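Local coordinates for flocculation protein FLO11 (Saccharomyces cerevisiae, PDB 4UYT) that mediates homotypic cell-cell adhesion in yeast flocculation, and takes part in substrate adhesion, invasive growth, pseudohypha formation and biofilm development, at residues M24-L34 with W139-T148; K56-L64 with Q132-G140. One frame throughout, in Å; residues are numbered along the deposited sequence. Where two conformers were deposited one is given.

Both interactions belong to the N-terminal Flo11 adhesin domain, a fibronectin type III-like beta sandwich, and illustrate how loops and strands are packed together in such a sandwich. Their centres lie about 13 Å apart on the same side of the domain. Along the chain the order is 24-34, 56-64, 132-140, 139-148, so interaction 2 falls within the span that interaction 1 brings together, and the two share Trp139 and Gly140. Interaction 1 joins the edge of one sheet to the other; interaction 2, farther from the domain centre, gathers tyrosines and tryptophans, most of them partly exposed, that probably contribute to the aromatic bands behind homophilic binding. Met30 CE and Ile59 CD1 touch between them.

Interaction 1: M24-L34 with W139-T148; sequences MDQQNIMQYTL and WGTTSFDLST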
loop_
_atom_site.group_PDB
_atom_site.type_symbol
_atom_site.label_atom_id
_atom_site.label_comp_id
_atom_site.label_asym_id
_atom_site.label_seq_id
_atom_site.Cartn_x
_atom_site.Cartn_y
_atom_site.Cartn_z
ATOM N N MET A 24 0.482 -10.930 9.453
ATOM C CA MET A 24 1.314 -10.059 10.271
ATOM C C MET A 24 1.566 -10.676 11.657
ATOM O O MET A 24 2.706 -10.725 12.116
ATOM C CB MET A 24 0.677 -8.690 10.392
ATOM C CG MET A 24 0.813 -7.933 9.071
ATOM S SD MET A 24 -0.239 -6.461 8.853
ATOM C CE MET A 24 -1.852 -7.255 8.659
ATOM N N ASP A 25 0.531 -11.240 12.292
ATOM C CA ASP A 25 0.682 -11.886 13.600
ATOM C C ASP A 25 1.748 -12.969 13.542
ATOM O O ASP A 25 2.549 -13.095 14.470
ATOM C CB ASP A 25 -0.640 -12.489 14.084
ATOM C CG ASP A 25 -1.728 -11.452 14.383
ATOM O OD1 ASP A 25 -1.457 -10.242 14.526
ATOM O OD2 ASP A 25 -2.888 -11.889 14.521
ATOM N N GLN A 26 1.728 -13.812 12.517
ATOM C CA GLN A 26 2.688 -14.913 12.385
ATOM C C GLN A 26 4.147 -14.458 12.357
ATOM O O GLN A 26 5.042 -15.212 12.702
ATOM C CB GLN A 26 2.395 -15.734 11.123
ATOM C CG GLN A 26 1.123 -16.571 11.195
ATOM C CD GLN A 26 1.257 -17.796 12.078
ATOM O OE1 GLN A 26 0.564 -17.923 13.093
ATOM N NE2 GLN A 26 2.153 -18.702 11.702
ATOM N N GLN A 27 4.371 -13.224 11.905
ATOM C CA GLN A 27 5.702 -12.634 11.785
ATOM C C GLN A 27 6.030 -11.703 12.943
ATOM O O GLN A 27 7.068 -11.046 12.913
ATOM C CB GLN A 27 5.793 -11.822 10.489
ATOM C CG GLN A 27 5.583 -12.640 9.234
ATOM C CD GLN A 27 5.620 -11.765 8.004
ATOM O OE1 GLN A 27 4.575 -11.369 7.476
ATOM N NE2 GLN A 27 6.822 -11.429 7.551
ATOM N N ASN A 28 5.137 -11.621 13.925
ATOM C CA ASN A 28 5.277 -10.673 15.019
ATOM C C ASN A 28 5.353 -9.221 14.545
ATOM O O ASN A 28 6.012 -8.389 15.152
ATOM C CB ASN A 28 6.499 -11.036 15.872
ATOM C CG ASN A 28 6.537 -10.282 17.173
ATOM O OD1 ASN A 28 5.516 -10.067 17.824
ATOM N ND2 ASN A 28 7.732 -9.880 17.569
ATOM N N ILE A 29 4.668 -8.921 13.448
ATOM C CA ILE A 29 4.556 -7.550 12.952
ATOM C C ILE A 29 3.263 -6.957 13.493
ATOM O O ILE A 29 2.213 -7.600 13.452
ATOM C CB ILE A 29 4.536 -7.481 11.399
ATOM C CG1 ILE A 29 5.831 -8.053 10.809
ATOM C CG2 ILE A 29 4.377 -6.046 10.907
ATOM C CD1 ILE A 29 5.725 -8.414 9.346
ATOM N N MET A 30 3.313 -5.724 13.977
ATOM C CA MET A 30 2.086 -5.037 14.389
ATOM C C MET A 30 1.121 -4.978 13.223
ATOM O O MET A 30 1.520 -4.796 12.076
ATOM C CB MET A 30 2.397 -3.621 14.863
ATOM C CG MET A 30 1.177 -2.857 15.365
ATOM S SD MET A 30 1.543 -1.164 15.843
ATOM C CE MET A 30 1.806 -0.422 14.237
ATOM N N GLN A 31 -0.160 -5.106 13.498
ATOM C CA GLN A 31 -1.151 -5.019 12.450
ATOM C C GLN A 31 -1.236 -3.625 11.837
ATOM O O GLN A 31 -1.277 -2.612 12.524
ATOM C CB GLN A 31 -2.506 -5.428 12.959
ATOM C CG GLN A 31 -2.576 -6.913 13.301
ATOM C CD GLN A 31 -3.815 -7.272 14.072
ATOM O OE1 GLN A 31 -4.767 -6.477 14.203
ATOM N NE2 GLN A 31 -3.835 -8.490 14.562
ATOM N N TYR A 32 -1.290 -3.600 10.509
ATOM C CA TYR A 32 -1.588 -2.391 9.715
ATOM C C TYR A 32 -2.764 -2.724 8.800
ATOM O O TYR A 32 -2.974 -3.881 8.452
ATOM C CB TYR A 32 -0.401 -1.980 8.832
ATOM C CG TYR A 32 0.810 -1.487 9.566
ATOM C CD1 TYR A 32 1.655 -2.369 10.235
ATOM C CD2 TYR A 32 1.171 -0.130 9.520
ATOM C CE1 TYR A 32 2.793 -1.918 10.878
ATOM C CE2 TYR A 32 2.307 0.324 10.167
ATOM C CZ TYR A 32 3.106 -0.578 10.851
ATOM O OH TYR A 32 4.244 -0.130 11.478
ATOM N N THR A 33 -3.428 -1.661 8.333
ATOM C CA THR A 33 -4.423 -1.739 7.297
ATOM C C THR A 33 -4.065 -0.794 6.166
ATOM O O THR A 33 -3.361 0.202 6.349
ATOM C CB THR A 33 -5.837 -1.401 7.825
ATOM O OG1 THR A 33 -5.840 -0.075 8.349
ATOM C CG2 THR A 33 -6.287 -2.402 8.904
ATOM N N LEU A 34 -4.607 -1.091 4.992
ATOM C CA LEU A 34 -4.450 -0.259 3.804
ATOM C C LEU A 34 -5.789 -0.109 3.132
ATOM O O LEU A 34 -6.494 -1.103 2.951
ATOM C CB LEU A 34 -3.401 -0.862 2.848
ATOM C CG LEU A 34 -3.131 -0.072 1.565
ATOM C CD1 LEU A 34 -1.687 -0.265 1.092
ATOM C CD2 LEU A 34 -4.082 -0.401 0.427
ATOM N N TRP A 139 6.679 -2.654 19.540
ATOM C CA TRP A 139 5.712 -3.051 18.542
ATOM C C TRP A 139 6.176 -4.223 17.678
ATOM O O TRP A 139 5.637 -4.397 16.587
ATOM C CB TRP A 139 5.291 -1.829 17.693
ATOM C CG TRP A 139 4.805 -0.709 18.552
ATOM C CD1 TRP A 139 3.581 -0.589 19.140
ATOM C CD2 TRP A 139 5.574 0.405 18.996
ATOM N NE1 TRP A 139 3.525 0.556 19.893
ATOM C CE2 TRP A 139 4.744 1.179 19.839
ATOM C CE3 TRP A 139 6.882 0.831 18.751
ATOM C CZ2 TRP A 139 5.184 2.367 20.429
ATOM C CZ3 TRP A 139 7.317 2.004 19.338
ATOM C CH2 TRP A 139 6.476 2.750 20.178
ATOM N N GLY A 140 7.123 -5.030 18.149
ATOM C CA GLY A 140 7.521 -6.234 17.423
ATOM C C GLY A 140 8.511 -5.997 16.306
ATOM O O GLY A 140 9.362 -5.113 16.392
ATOM N N THR A 141 8.422 -6.817 15.272
ATOM C CA THR A 141 9.428 -6.860 14.232
ATOM C C THR A 141 9.679 -5.461 13.660
ATOM O O THR A 141 8.734 -4.742 13.343
ATOM C CB THR A 141 8.937 -7.832 13.166
ATOM O OG1 THR A 141 8.835 -9.115 13.795
ATOM C CG2 THR A 141 9.867 -7.895 11.984
ATOM N N THR A 142 10.948 -5.089 13.490
ATOM C CA THR A 142 11.324 -3.726 13.149
ATOM C C THR A 142 11.586 -3.432 11.675
ATOM O O THR A 142 11.440 -2.296 11.263
ATOM C CB THR A 142 12.550 -3.282 13.958
ATOM O OG1 THR A 142 13.605 -4.236 13.771
ATOM C CG2 THR A 142 12.218 -3.189 15.438
ATOM N N SER A 143 11.989 -4.440 10.906
ATOM C CA SER A 143 12.146 -4.311 9.463
ATOM C C SER A 143 11.302 -5.386 8.812
ATOM O O SER A 143 11.428 -6.571 9.128
ATOM C CB SER A 143 13.609 -4.456 9.037
ATOM O OG SER A 143 14.352 -3.272 9.309
ATOM N N PHE A 144 10.436 -4.984 7.905
ATOM C CA PHE A 144 9.507 -5.903 7.289
ATOM C C PHE A 144 8.900 -5.267 6.061
ATOM O O PHE A 144 8.948 -4.047 5.868
ATOM C CB PHE A 144 8.403 -6.288 8.294
ATOM C CG PHE A 144 7.650 -5.105 8.869
ATOM C CD1 PHE A 144 6.531 -4.560 8.230
ATOM C CD2 PHE A 144 8.050 -4.530 10.058
ATOM C CE1 PHE A 144 5.860 -3.459 8.762
ATOM C CE2 PHE A 144 7.378 -3.454 10.598
ATOM C CZ PHE A 144 6.289 -2.900 9.943
ATOM N N ASP A 145 8.349 -6.135 5.234
ATOM C CA ASP A 145 7.619 -5.730 4.045
ATOM C C ASP A 145 6.182 -6.171 4.217
ATOM O O ASP A 145 5.951 -7.307 4.643
ATOM C CB ASP A 145 8.177 -6.421 2.803
ATOM C CG ASP A 145 9.576 -5.972 2.432
ATOM O OD1 ASP A 145 10.085 -4.964 2.954
ATOM O OD2 ASP A 145 10.156 -6.635 1.556
ATOM N N LEU A 146 5.225 -5.318 3.889
ATOM C CA LEU A 146 3.801 -5.627 3.881
ATOM C C LEU A 146 3.335 -5.610 2.442
ATOM O O LEU A 146 3.543 -4.637 1.715
ATOM C CB LEU A 146 3.013 -4.621 4.684
ATOM C CG LEU A 146 3.385 -4.561 6.161
ATOM C CD1 LEU A 146 2.487 -3.561 6.876
ATOM C CD2 LEU A 146 3.347 -5.923 6.843
ATOM N N SER A 147 2.681 -6.686 2.046
ATOM C CA SER A 147 2.288 -6.864 0.670
ATOM C C SER A 147 0.781 -6.767 0.467
ATOM O O SER A 147 0.007 -7.125 1.350
ATOM C CB SER A 147 2.766 -8.215 0.185
ATOM O OG SER A 147 2.115 -9.224 0.920
ATOM N N THR A 148 0.376 -6.368 -0.743
ATOM C CA THR A 148 -1.031 -6.354 -1.099
ATOM C C THR A 148 -1.370 -7.584 -1.929
ATOM O O THR A 148 -0.532 -8.131 -2.648
ATOM C CB THR A 148 -1.424 -5.094 -1.922
ATOM O OG1 THR A 148 -0.795 -5.115 -3.211
ATOM C CG2 THR A 148 -1.021 -3.824 -1.245
HETATM O O HOH W 1 6.047 -4.350 13.890
#
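Ile29 meets Phe144 over its ring face, CG2 standing over the centre, 3.6 Å from the centroid and almost on the ring normal. The other branch of Ile29 reaches lower on the same residue, bringing CD1 to 3.6 Å from Phe144 CB, so one branch covers the ring and the other its stem, both from the same side. Phe144 owes this position to a chi1 of 56°, which places CG between its backbone N and carbonyl carbon. Tyr32 comes in obliquely, its ring turned 50° from that of Phe144 and its CE1 3.7 Å from Phe144 CZ; its hydroxyl lies in plane at the phenyl edge and is hydrogen-bonded to Tyr125. Leu146 divides its methyls, CD1 against Tyr32 and CD2 against Met24. These side chains fill the interior of a beta sandwich, joining strand 143-147, at the edge of the five-stranded sheet, to the start of strand 32-43 in the facing sheet. Beyond them, polar bonds hold the turn that leaves the short helix, where Asn28, with positive phi, makes a Schellman motif. Thr141 OG1 donates to Gln27 O at 2.8 Å in the carbonyl plane, while Thr141 N gives a nearly straight bond (173°) to Asn28 O. A water accepts from Met30 N and donates to Trp139 O and Thr141 O. Farther along the side chain, Met30 SD makes an oblique Met-aromatic contact with Trp139, 3.9 Å from CD1.

Interaction 2: K56-L64 with Q132-G140; sequences KENIDLKYL and QYASSWQWG
Tyr63, Trp137 and Trp139 form an aromatic cluster in which Tyr63 receives both indole edges. Trp139 meets it edge-to-face, with planes at 74° and centroids 5.1 Å apart; Trp137 makes a more offset version of the same T-shaped arrangement. Aliphatic carbons cover other ring faces. CG1 of Ile59 sits over the Trp139 indole, 3.6 Å from CD2, while its CG2 touches Trp137. At Lys62 a chi1 of 76° sets CG between the backbone N and carbonyl carbon, and the extended chain runs over the Tyr133 ring, CG 3.9 Å from the centroid in a CH-pi contact, with Gln132 CG on the opposite face. Hydrogen bonds pin the margins. Tyr63 OH and Ser136 OG are joined at 2.6 Å, the serine oxygen lying in the plane of the tyrosine ring. Asp60 OD2 takes the N-H of Lys62 in an Asx turn, and Trp137 NE1 donates to Gly140 O at 2.7 Å, which helps fix the rotation of the indole. Such an assembly is consistent with the domain's aromatic bands. It joins the loop between strands 46-55 and 64-70 to the one between strands 120-125 and 143-147, and both Ile59 and Tyr63 rest on Tyr125 of strand 120-125.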
loop_
_atom_site.group_PDB
_atom_site.type_symbol
_atom_site.label_atom_id
_atom_site.label_comp_id
_atom_site.label_asym_id
_atom_site.label_seq_id
_atom_site.Cartn_x
_atom_site.Cartn_y
_atom_site.Cartn_z
ATOM N N LYS A 56 -1.996 -0.302 14.022
ATOM C CA LYS A 56 -2.898 -0.516 15.151
ATOM C C LYS A 56 -2.632 0.452 16.300
ATOM O O LYS A 56 -3.561 0.973 16.924
ATOM C CB LYS A 56 -2.785 -1.966 15.653
ATOM C CG LYS A 56 -3.821 -2.335 16.702
ATOM C CD LYS A 56 -4.067 -3.834 16.815
ATOM C CE LYS A 56 -5.142 -4.164 17.839
ATOM N NZ LYS A 56 -5.628 -5.566 17.668
ATOM N N GLU A 57 -1.349 0.653 16.579
ATOM C CA GLU A 57 -0.900 1.609 17.568
ATOM C C GLU A 57 -0.085 2.688 16.897
ATOM O O GLU A 57 0.484 2.489 15.813
ATOM C CB GLU A 57 -0.024 0.918 18.615
ATOM C CG GLU A 57 -0.660 -0.285 19.308
ATOM C CD GLU A 57 -1.879 0.068 20.145
ATOM O OE1 GLU A 57 -1.994 1.226 20.594
ATOM O OE2 GLU A 57 -2.723 -0.827 20.372
ATOM N N ASN A 58 -0.025 3.834 17.560
ATOM C CA ASN A 58 0.723 4.955 17.037
ATOM C C ASN A 58 2.207 4.777 17.337
ATOM O O ASN A 58 2.592 4.593 18.488
ATOM C CB ASN A 58 0.229 6.264 17.651
ATOM C CG ASN A 58 0.855 7.468 16.989
ATOM O OD1 ASN A 58 0.802 7.595 15.780
ATOM N ND2 ASN A 58 1.488 8.333 17.769
ATOM N N ILE A 59 3.037 4.845 16.296
ATOM C CA ILE A 59 4.488 4.781 16.412
ATOM C C ILE A 59 5.057 6.115 15.949
ATOM O O ILE A 59 4.879 6.536 14.813
ATOM C CB ILE A 59 5.083 3.619 15.600
ATOM C CG1 ILE A 59 4.503 2.304 16.099
ATOM C CG2 ILE A 59 6.607 3.643 15.671
ATOM C CD1 ILE A 59 4.987 1.097 15.320
ATOM N N ASP A 60 5.746 6.772 16.870
ATOM C CA ASP A 60 6.331 8.060 16.581
ATOM C C ASP A 60 7.301 8.004 15.411
ATOM O O ASP A 60 8.041 7.031 15.244
ATOM C CB ASP A 60 7.067 8.600 17.802
ATOM C CG ASP A 60 7.413 10.069 17.659
ATOM O OD1 ASP A 60 6.568 10.906 18.037
ATOM O OD2 ASP A 60 8.509 10.394 17.153
ATOM N N LEU A 61 7.323 9.076 14.624
ATOM C CA LEU A 61 8.221 9.165 13.477
ATOM C C LEU A 61 9.700 8.935 13.834
ATOM O O LEU A 61 10.473 8.489 13.001
ATOM C CB LEU A 61 8.052 10.522 12.780
ATOM C CG LEU A 61 8.793 10.707 11.446
ATOM C CD1 LEU A 61 8.319 9.720 10.391
ATOM C CD2 LEU A 61 8.651 12.137 10.926
ATOM N N LYS A 62 10.092 9.235 15.070
ATOM C CA LYS A 62 11.492 9.126 15.449
ATOM C C LYS A 62 12.022 7.703 15.327
ATOM O O LYS A 62 13.229 7.497 15.141
ATOM C CB LYS A 62 11.718 9.652 16.869
ATOM C CG LYS A 62 11.250 8.718 17.968
ATOM C CD LYS A 62 11.248 9.405 19.318
ATOM C CE LYS A 62 10.905 8.421 20.415
ATOM N NZ LYS A 62 10.790 9.116 21.726
ATOM N N TYR A 63 11.137 6.714 15.421
ATOM C CA TYR A 63 11.563 5.320 15.314
ATOM C C TYR A 63 11.856 4.879 13.876
ATOM O O TYR A 63 12.436 3.822 13.667
ATOM C CB TYR A 63 10.494 4.400 15.893
ATOM C CG TYR A 63 10.217 4.566 17.368
ATOM C CD1 TYR A 63 11.091 4.050 18.320
ATOM C CD2 TYR A 63 9.095 5.246 17.810
ATOM C CE1 TYR A 63 10.843 4.197 19.673
ATOM C CE2 TYR A 63 8.843 5.405 19.159
ATOM C CZ TYR A 63 9.721 4.875 20.084
ATOM O OH TYR A 63 9.459 5.040 21.422
ATOM N N LEU A 64 11.420 5.677 12.902
ATOM C CA LEU A 64 11.508 5.309 11.490
ATOM C C LEU A 64 12.836 5.695 10.838
ATOM O O LEU A 64 13.294 6.825 10.954
ATOM C CB LEU A 64 10.367 5.971 10.733
ATOM C CG LEU A 64 10.194 5.520 9.278
ATOM C CD1 LEU A 64 9.696 4.084 9.199
ATOM C CD2 LEU A 64 9.236 6.448 8.564
ATOM N N GLN A 132 18.892 4.551 18.124
ATOM C CA GLN A 132 19.021 5.110 19.462
ATOM C C GLN A 132 17.768 4.964 20.307
ATOM O O GLN A 132 17.852 5.029 21.530
ATOM C CB GLN A 132 19.404 6.588 19.392
ATOM C CG GLN A 132 18.288 7.497 18.919
ATOM C CD GLN A 132 18.757 8.919 18.764
ATOM O OE1 GLN A 132 19.113 9.561 19.748
ATOM N NE2 GLN A 132 18.771 9.424 17.531
ATOM N N TYR A 133 16.612 4.766 19.672
ATOM C CA TYR A 133 15.340 4.666 20.401
ATOM C C TYR A 133 14.894 3.236 20.701
ATOM O O TYR A 133 13.762 3.016 21.124
ATOM C CB TYR A 133 14.246 5.411 19.642
ATOM C CG TYR A 133 14.611 6.838 19.351
ATOM C CD1 TYR A 133 14.729 7.773 20.383
ATOM C CD2 TYR A 133 14.870 7.256 18.052
ATOM C CE1 TYR A 133 15.073 9.088 20.113
ATOM C CE2 TYR A 133 15.213 8.568 17.776
ATOM C CZ TYR A 133 15.313 9.477 18.805
ATOM O OH TYR A 133 15.651 10.775 18.510
ATOM N N ALA A 134 15.792 2.269 20.531
ATOM C CA ALA A 134 15.445 0.849 20.707
ATOM C C ALA A 134 14.835 0.505 22.067
ATOM O O ALA A 134 13.975 -0.365 22.170
ATOM C CB ALA A 134 16.660 -0.033 20.447
ATOM N N SER A 135 15.282 1.179 23.118
ATOM C CA SER A 135 14.841 0.825 24.461
ATOM C C SER A 135 13.352 1.038 24.707
ATOM O O SER A 135 12.789 0.417 25.610
ATOM C CB SER A 135 15.655 1.593 25.512
ATOM O OG SER A 135 15.312 2.966 25.533
ATOM N N SER A 136 12.715 1.898 23.909
ATOM C CA SER A 136 11.291 2.179 24.076
ATOM C C SER A 136 10.443 1.542 22.978
ATOM O O SER A 136 9.230 1.730 22.926
ATOM C CB SER A 136 11.042 3.683 24.139
ATOM O OG SER A 136 11.483 4.324 22.966
ATOM N N TRP A 137 11.074 0.764 22.111
ATOM C CA TRP A 137 10.352 0.092 21.051
ATOM C C TRP A 137 9.496 -1.027 21.647
ATOM O O TRP A 137 9.976 -1.836 22.428
ATOM C CB TRP A 137 11.334 -0.462 20.026
ATOM C CG TRP A 137 10.629 -1.203 18.971
ATOM C CD1 TRP A 137 10.364 -2.528 18.974
ATOM C CD2 TRP A 137 10.040 -0.665 17.768
ATOM N NE1 TRP A 137 9.644 -2.863 17.860
ATOM C CE2 TRP A 137 9.442 -1.741 17.100
ATOM C CE3 TRP A 137 9.970 0.615 17.196
ATOM C CZ2 TRP A 137 8.771 -1.589 15.897
ATOM C CZ3 TRP A 137 9.323 0.765 16.003
ATOM C CH2 TRP A 137 8.713 -0.329 15.368
ATOM N N GLN A 138 8.223 -1.077 21.263
ATOM C CA GLN A 138 7.339 -2.085 21.815
ATOM C C GLN A 138 6.325 -2.626 20.820
ATOM O O GLN A 138 5.244 -3.047 21.231
ATOM C CB GLN A 138 6.645 -1.530 23.052
ATOM C CG GLN A 138 5.832 -0.274 22.822
ATOM C CD GLN A 138 5.161 0.221 24.085
ATOM O OE1 GLN A 138 5.323 1.374 24.480
ATOM N NE2 GLN A 138 4.419 -0.656 24.740
ATOM N N TRP A 139 6.679 -2.654 19.540
ATOM C CA TRP A 139 5.712 -3.051 18.542
ATOM C C TRP A 139 6.176 -4.223 17.678
ATOM O O TRP A 139 5.637 -4.397 16.587
ATOM C CB TRP A 139 5.291 -1.829 17.693
ATOM C CG TRP A 139 4.805 -0.709 18.552
ATOM C CD1 TRP A 139 3.581 -0.589 19.140
ATOM C CD2 TRP A 139 5.574 0.405 18.996
ATOM N NE1 TRP A 139 3.525 0.556 19.893
ATOM C CE2 TRP A 139 4.744 1.179 19.839
ATOM C CE3 TRP A 139 6.882 0.831 18.751
ATOM C CZ2 TRP A 139 5.184 2.367 20.429
ATOM C CZ3 TRP A 139 7.317 2.004 19.338
ATOM C CH2 TRP A 139 6.476 2.750 20.178
ATOM N N GLY A 140 7.123 -5.030 18.149
ATOM C CA GLY A 140 7.521 -6.234 17.423
ATOM C C GLY A 140 8.511 -5.997 16.306
ATOM O O GLY A 140 9.362 -5.113 16.392
#